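Side-chain contacts in MgGH51 (Meripilus giganteus, PDB 6ZPV), which probably hydrolyses terminal non-reducing alpha-L-arabinofuranosyl residues from arabinose-containing polysaccharides, as a fungal GH51 alpha-L-arabinofuranosidase: residues L142-T147 / S175-I180; G128-G133 / T157-E162. All blocks are in the same frame, centred on the assembly; numbering follows the deposited sequence.

Contact 1: L142-T147 / S175-I180. With NAG (2-acetamido-2-deoxy-beta-D-glucopyranose), chain E.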
loop_
_atom_site.group_PDB
_atom_site.type_symbol
_atom_site.label_atom_id
_atom_site.label_comp_id
_atom_site.label_asym_id
_atom_site.label_seq_id
_atom_site.Cartn_x
_atom_site.Cartn_y
_atom_site.Cartn_z
ATOM N N LEU A 142 28.990 3.299 -11.853
ATOM C CA LEU A 142 28.693 1.863 -11.727
ATOM C C LEU A 142 28.033 1.276 -12.966
ATOM O O LEU A 142 28.037 0.059 -13.159
ATOM C CB LEU A 142 27.745 1.671 -10.558
ATOM C CG LEU A 142 28.326 2.086 -9.227
ATOM C CD1 LEU A 142 27.155 2.141 -8.257
ATOM C CD2 LEU A 142 29.421 1.181 -8.758
ATOM N N ALA A 143 27.387 2.095 -13.778
ATOM C CA ALA A 143 26.739 1.663 -15.015
ATOM C C ALA A 143 26.535 2.913 -15.865
ATOM O O ALA A 143 26.246 3.990 -15.313
ATOM C CB ALA A 143 25.356 1.026 -14.810
ATOM N N GLN A 144 26.644 2.794 -17.187
ATOM C CA GLN A 144 26.380 3.912 -18.067
ATOM C C GLN A 144 25.946 3.413 -19.444
ATOM O O GLN A 144 26.208 2.240 -19.840
ATOM C CB GLN A 144 27.590 4.843 -18.183
ATOM C CG GLN A 144 28.807 4.296 -18.902
ATOM C CD GLN A 144 29.789 5.460 -18.995
ATOM O OE1 GLN A 144 30.167 6.097 -18.040
ATOM N NE2 GLN A 144 30.067 5.876 -20.205
ATOM N N ASN A 145 25.350 4.313 -20.187
ATOM C CA ASN A 145 24.975 4.086 -21.577
ATOM C C ASN A 145 24.853 5.461 -22.232
ATOM O O ASN A 145 24.638 6.455 -21.521
ATOM C CB ASN A 145 23.672 3.285 -21.682
ATOM C CG ASN A 145 23.436 2.579 -22.984
ATOM O OD1 ASN A 145 24.099 2.871 -24.001
ATOM N ND2 ASN A 145 22.440 1.684 -22.970
ATOM N N SER A 146 24.983 5.551 -23.514
ATOM C CA SER A 146 24.889 6.873 -24.144
ATOM C C SER A 146 24.265 6.801 -25.511
ATOM O O SER A 146 24.196 5.717 -26.141
ATOM C CB SER A 146 26.243 7.483 -24.197
ATOM O OG SER A 146 27.091 6.787 -25.123
ATOM N N THR A 147 23.940 7.968 -26.023
ATOM C CA THR A 147 23.453 8.123 -27.388
ATOM C C THR A 147 23.882 9.480 -27.944
ATOM O O THR A 147 24.015 10.445 -27.170
ATOM C CB THR A 147 21.944 7.953 -27.406
ATOM O OG1 THR A 147 21.542 7.787 -28.761
ATOM C CG2 THR A 147 21.202 9.081 -26.758
ATOM N N SER A 175 23.333 7.374 -7.006
ATOM C CA SER A 175 22.466 8.310 -7.733
ATOM C C SER A 175 22.415 7.975 -9.225
ATOM O O SER A 175 23.380 7.415 -9.792
ATOM C CB SER A 175 22.935 9.713 -7.555
ATOM O OG SER A 175 22.768 10.183 -6.232
ATOM N N PHE A 176 21.283 8.305 -9.826
ATOM C CA PHE A 176 21.169 8.371 -11.278
ATOM C C PHE A 176 21.873 9.633 -11.772
ATOM O O PHE A 176 21.840 10.662 -11.076
ATOM C CB PHE A 176 19.701 8.430 -11.635
ATOM C CG PHE A 176 19.382 8.624 -13.095
ATOM C CD1 PHE A 176 19.631 7.595 -14.008
ATOM C CD2 PHE A 176 18.818 9.789 -13.560
ATOM C CE1 PHE A 176 19.359 7.729 -15.354
ATOM C CE2 PHE A 176 18.487 9.911 -14.930
ATOM C CZ PHE A 176 18.776 8.913 -15.812
ATOM N N PHE A 177 22.483 9.585 -12.947
ATOM C CA PHE A 177 23.125 10.774 -13.518
ATOM C C PHE A 177 22.810 10.887 -15.005
ATOM O O PHE A 177 22.551 9.883 -15.714
ATOM C CB PHE A 177 24.646 10.770 -13.313
ATOM C CG PHE A 177 25.452 9.780 -14.106
ATOM C CD1 PHE A 177 25.805 10.036 -15.420
ATOM C CD2 PHE A 177 25.874 8.598 -13.525
ATOM C CE1 PHE A 177 26.582 9.109 -16.113
ATOM C CE2 PHE A 177 26.665 7.702 -14.216
ATOM C CZ PHE A 177 27.036 7.971 -15.549
ATOM N N VAL A 178 22.904 12.131 -15.466
ATOM C CA VAL A 178 22.894 12.531 -16.881
ATOM C C VAL A 178 24.067 13.470 -17.071
ATOM O O VAL A 178 24.178 14.453 -16.312
ATOM C CB VAL A 178 21.579 13.216 -17.266
ATOM C CG1 VAL A 178 21.601 13.677 -18.706
ATOM C CG2 VAL A 178 20.393 12.319 -16.984
ATOM N N THR A 179 24.941 13.213 -18.031
ATOM C CA THR A 179 26.068 14.120 -18.334
ATOM C C THR A 179 26.222 14.292 -19.839
ATOM O O THR A 179 25.931 13.396 -20.644
ATOM C CB THR A 179 27.374 13.624 -17.708
ATOM O OG1 THR A 179 27.756 12.352 -18.205
ATOM C CG2 THR A 179 27.327 13.598 -16.217
ATOM N N ILE A 180 26.874 15.409 -20.168
ATOM C CA ILE A 180 27.524 15.585 -21.493
ATOM C C ILE A 180 28.985 15.984 -21.214
ATOM O O ILE A 180 29.375 16.347 -20.090
ATOM C CB ILE A 180 26.788 16.631 -22.356
ATOM C CG1 ILE A 180 26.796 18.032 -21.749
ATOM C CG2 ILE A 180 25.401 16.180 -22.701
ATOM C CD1 ILE A 180 26.211 19.096 -22.654
HETATM C C1 NAG E . 22.052 0.924 -24.120
HETATM C C2 NAG E . 22.460 -0.544 -23.951
HETATM C C3 NAG E . 21.903 -1.382 -25.124
HETATM C C4 NAG E . 20.410 -1.123 -25.292
HETATM C C5 NAG E . 20.137 0.382 -25.424
HETATM C C6 NAG E . 18.676 0.721 -25.571
HETATM C C7 NAG E . 24.519 -0.802 -22.677
HETATM C C8 NAG E . 26.043 -0.768 -22.773
HETATM N N2 NAG E . 23.867 -0.698 -23.874
HETATM O O3 NAG E . 22.142 -2.737 -24.823
HETATM O O4 NAG E . 19.945 -1.784 -26.510
HETATM O O5 NAG E . 20.672 1.018 -24.263
HETATM O O6 NAG E . 18.019 0.203 -24.426
HETATM O O7 NAG E . 23.937 -0.844 -21.579
#
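The F177 ring reaches A143 and Q144 with one corner. CE2 lies 3.9 Å from A143 O, and CZ lies 4.1 Å from Q144 CB. Both partners come at the ring obliquely. The same ring makes a cation-pi contact with R93, on strand 93-98. T131, Q135 and T97 also touch the F177 side chain. The ring bridges strands that are not direct neighbours: 127-136 runs between the two segments and hydrogen-bonds to 142-147. Facing CA atoms of Q144 and F177 are therefore 8.9 Å apart, and the contact is small, 90 Å² in all. F177 holds CG between its backbone N and carbonyl carbon (chi1 71°). This stands the ring up from the sheet, and its end comes nearer to Q144 than its base does. Q144 meets it through CB. The second flat group is the N145 amide, which takes no part in the F177 contact. Its ND2 is bonded covalently to C1 of NAG (chain E), at 1.4 Å, so this is an N-glycosylation site. The sequence N145-S146-T147 fits the N-X-S/T sequon. ND2 also hydrogen-bonds to E162 O on strand 157-163, which helps fix the rotation of the amide. On the other side of the amide, OD1 takes a weak hydrogen bond from S146 N at 2.9 Å, bent to 128°. L142 and A143 both face L134, a classic beta bulge in the edge strand 141-150. The whole is a cross-strand side-chain contact over one antiparallel sheet of a beta-sandwich, with a glycosylated asparagine on its edge strand.

Contact 2: G128-G133 / T157-E162; sequences GALTVG and TQINLE. With NAG (2-acetamido-2-deoxy-beta-D-glucopyranose), chain E; NAG (2-acetamido-2-deoxy-beta-D-glucopyranose), chain B.
L130 and V132 pack on I159 and L161 between the two sheets of a beta-sandwich. Strand 127-136 belongs to one five-stranded antiparallel sheet. Strand 157-163 is an outermost strand of the other. Two apolar pairs carry the contact. In the modelled conformers of both residues, L130 CG lies 3.8 Å from I159 CD1, the tip of the isoleucine chain. V132 CG2 lies 3.9 Å from L161 CD1. In both pairs the side chains cross obliquely. The modelled L130 has CG anti to N (chi1 177°), and its branch point is what meets the isoleucine methyl. All four residues are buried, and their CB atoms are directed toward the opposing strand. The alternate residues T131 and N160 point away, as expected where two strands each give one face to the core. F118 also packs on I159, and V178 and F176 touch L130 and V132.

Polar contacts lie on the outer side of strand 157-163. N160 ND2 donates to Q158 OE1 at 3.0 Å, nearly straight at 163°. The acceptor lies close to the plane of the N160 amide, but the donor sits above the Q158 carbonyl plane.

The glycan meets the end of this segment. L161 CD2 comes within 3.6 Å of NAG (chain E) O5. E162 OE1 approaches NAG (chain B) C5. The backbone N of E162 hydrogen-bonds both O5 and O6 of NAG (chain E), each at 3.1 Å.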
loop_
_atom_site.group_PDB
_atom_site.type_symbol
_atom_site.label_atom_id
_atom_site.label_comp_id
_atom_site.label_asym_id
_atom_site.label_seq_id
_atom_site.Cartn_x
_atom_site.Cartn_y
_atom_site.Cartn_z
ATOM N N GLY A 128 27.467 15.672 -29.767
ATOM C CA GLY A 128 28.168 14.865 -28.739
ATOM C C GLY A 128 27.256 13.862 -28.104
ATOM O O GLY A 128 26.024 13.859 -28.379
ATOM N N ALA A 129 27.826 13.002 -27.294
ATOM C CA ALA A 129 27.057 11.951 -26.585
ATOM C C ALA A 129 26.375 12.528 -25.355
ATOM O O ALA A 129 26.988 13.284 -24.593
ATOM C CB ALA A 129 28.021 10.854 -26.137
ATOM N N LEU A 130 25.144 12.066 -25.128
ATOM C CA LEU A 130 24.398 12.246 -23.870
ATOM C C LEU A 130 24.565 10.918 -23.147
ATOM O O LEU A 130 24.167 9.845 -23.711
ATOM C CB LEU A 130 22.963 12.582 -24.231
ATOM C CG LEU A 130 21.898 12.762 -23.153
ATOM C CD1 LEU A 130 21.728 11.621 -22.182
ATOM C CD2 LEU A 130 21.813 14.098 -22.494
ATOM N N THR A 131 25.145 10.918 -21.960
ATOM C CA THR A 131 25.373 9.728 -21.153
ATOM C C THR A 131 24.383 9.737 -19.988
ATOM O O THR A 131 24.196 10.739 -19.321
ATOM C CB THR A 131 26.808 9.679 -20.642
ATOM O OG1 THR A 131 27.684 9.675 -21.789
ATOM C CG2 THR A 131 27.108 8.419 -19.851
ATOM N N VAL A 132 23.775 8.585 -19.723
ATOM C CA VAL A 132 22.982 8.372 -18.510
ATOM C C VAL A 132 23.616 7.211 -17.732
ATOM O O VAL A 132 24.316 6.349 -18.320
ATOM C CB VAL A 132 21.503 8.101 -18.805
ATOM C CG1 VAL A 132 20.926 9.186 -19.666
ATOM C CG2 VAL A 132 21.221 6.728 -19.402
ATOM N N GLY A 133 23.368 7.146 -16.451
ATOM C CA GLY A 133 23.951 6.057 -15.667
ATOM C C GLY A 133 23.640 6.111 -14.224
ATOM O O GLY A 133 22.767 6.850 -13.743
ATOM N N THR A 157 12.179 15.228 -27.614
ATOM C CA THR A 157 12.631 13.920 -28.081
ATOM C C THR A 157 12.869 13.006 -26.865
ATOM O O THR A 157 13.524 13.441 -25.922
ATOM C CB THR A 157 13.935 14.132 -28.852
ATOM O OG1 THR A 157 13.682 15.008 -29.978
ATOM C CG2 THR A 157 14.528 12.824 -29.377
ATOM N N GLN A 158 12.358 11.769 -26.935
ATOM C CA GLN A 158 12.586 10.803 -25.880
ATOM C C GLN A 158 13.869 10.051 -26.159
ATOM O O GLN A 158 14.115 9.583 -27.271
ATOM C CB GLN A 158 11.424 9.839 -25.705
ATOM C CG GLN A 158 11.476 9.116 -24.354
ATOM C CD GLN A 158 10.391 8.090 -24.095
ATOM O OE1 GLN A 158 10.066 7.356 -25.003
ATOM N NE2 GLN A 158 9.942 7.954 -22.838
ATOM N N ILE A 159 14.656 9.853 -25.097
ATOM C CA ILE A 159 15.830 8.949 -25.019
ATOM C C ILE A 159 15.431 7.740 -24.163
ATOM O O ILE A 159 14.886 7.941 -23.079
ATOM C CB ILE A 159 17.084 9.685 -24.474
ATOM C CG1 ILE A 159 17.611 10.722 -25.480
ATOM C CG2 ILE A 159 18.151 8.724 -24.006
ATOM C CD1 ILE A 159 18.834 11.550 -25.014
ATOM N N ASN A 160 15.721 6.539 -24.624
ATOM C CA ASN A 160 15.496 5.287 -23.873
ATOM C C ASN A 160 16.779 4.472 -23.909
ATOM O O ASN A 160 17.178 4.067 -24.991
ATOM C CB ASN A 160 14.340 4.491 -24.514
ATOM C CG ASN A 160 13.000 5.166 -24.462
ATOM O OD1 ASN A 160 12.321 5.087 -23.439
ATOM N ND2 ASN A 160 12.661 5.857 -25.546
ATOM N N LEU A 161 17.394 4.265 -22.771
ATOM C CA LEU A 161 18.638 3.514 -22.679
ATOM C C LEU A 161 18.602 2.559 -21.485
ATOM O O LEU A 161 18.198 2.979 -20.379
ATOM C CB LEU A 161 19.842 4.454 -22.506
ATOM C CG LEU A 161 20.100 5.381 -23.706
ATOM C CD1 LEU A 161 21.030 6.492 -23.319
ATOM C CD2 LEU A 161 20.658 4.585 -24.895
ATOM N N GLU A 162 18.983 1.309 -21.693
ATOM C CA GLU A 162 19.128 0.343 -20.595
ATOM C C GLU A 162 20.452 0.583 -19.881
ATOM O O GLU A 162 21.432 1.078 -20.435
ATOM C CB GLU A 162 18.997 -1.080 -21.104
ATOM C CG GLU A 162 17.587 -1.440 -21.570
ATOM C CD GLU A 162 17.430 -2.853 -22.078
ATOM O OE1 GLU A 162 18.443 -3.537 -22.222
ATOM O OE2 GLU A 162 16.299 -3.256 -22.231
HETATM C C1 NAG E . 22.052 0.924 -24.120
HETATM C C2 NAG E . 22.460 -0.544 -23.951
HETATM C C3 NAG E . 21.903 -1.382 -25.124
HETATM C C4 NAG E . 20.410 -1.123 -25.292
HETATM C C5 NAG E . 20.137 0.382 -25.424
HETATM C C6 NAG E . 18.676 0.721 -25.571
HETATM C C7 NAG E . 24.519 -0.802 -22.677
HETATM C C8 NAG E . 26.043 -0.768 -22.773
HETATM N N2 NAG E . 23.867 -0.698 -23.874
HETATM O O3 NAG E . 22.142 -2.737 -24.823
HETATM O O4 NAG E . 19.945 -1.784 -26.510
HETATM O O5 NAG E . 20.672 1.018 -24.263
HETATM O O6 NAG E . 18.019 0.203 -24.426
HETATM O O7 NAG E . 23.937 -0.844 -21.579
HETATM C C1 NAG B . 18.896 -2.692 -26.336
HETATM C C2 NAG B . 18.261 -2.944 -27.710
HETATM C C3 NAG B . 17.282 -4.106 -27.564
HETATM C C4 NAG B . 17.989 -5.308 -26.917
HETATM C C5 NAG B . 18.619 -4.911 -25.593
HETATM C C6 NAG B . 19.422 -6.010 -24.957
HETATM C C7 NAG B . 18.256 -0.868 -29.115
HETATM C C8 NAG B . 17.448 0.343 -29.540
HETATM N N2 NAG B . 17.672 -1.714 -28.254
HETATM O O3 NAG B . 16.773 -4.490 -28.828
HETATM O O4 NAG B . 17.058 -6.387 -26.633
HETATM O O5 NAG B . 19.551 -3.855 -25.847
HETATM O O6 NAG B . 20.324 -6.397 -25.995
HETATM O O7 NAG B . 19.405 -1.069 -29.522
#

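How the contacts relate
Contact 1 and contact 2 have centres about 8 Å apart, in a beta-sandwich, about 31 to 32 Å from the centre of the chain. Their segments alternate along the sequence: 128-133, 142-147, 157-162, 175-180. Strand 127-136 joins them. It gives a segment to contact 2 and lies between both strands of contact 1 in the same sheet. Contact 1 runs across that sheet, whereas contact 2 bridges it to the facing one. Strands 141-150 and 157-163 are outermost strands of the two sheets. Both contacts touch NAG (chain E), so the glycan is attached to one sheet and rests on the edge of the other.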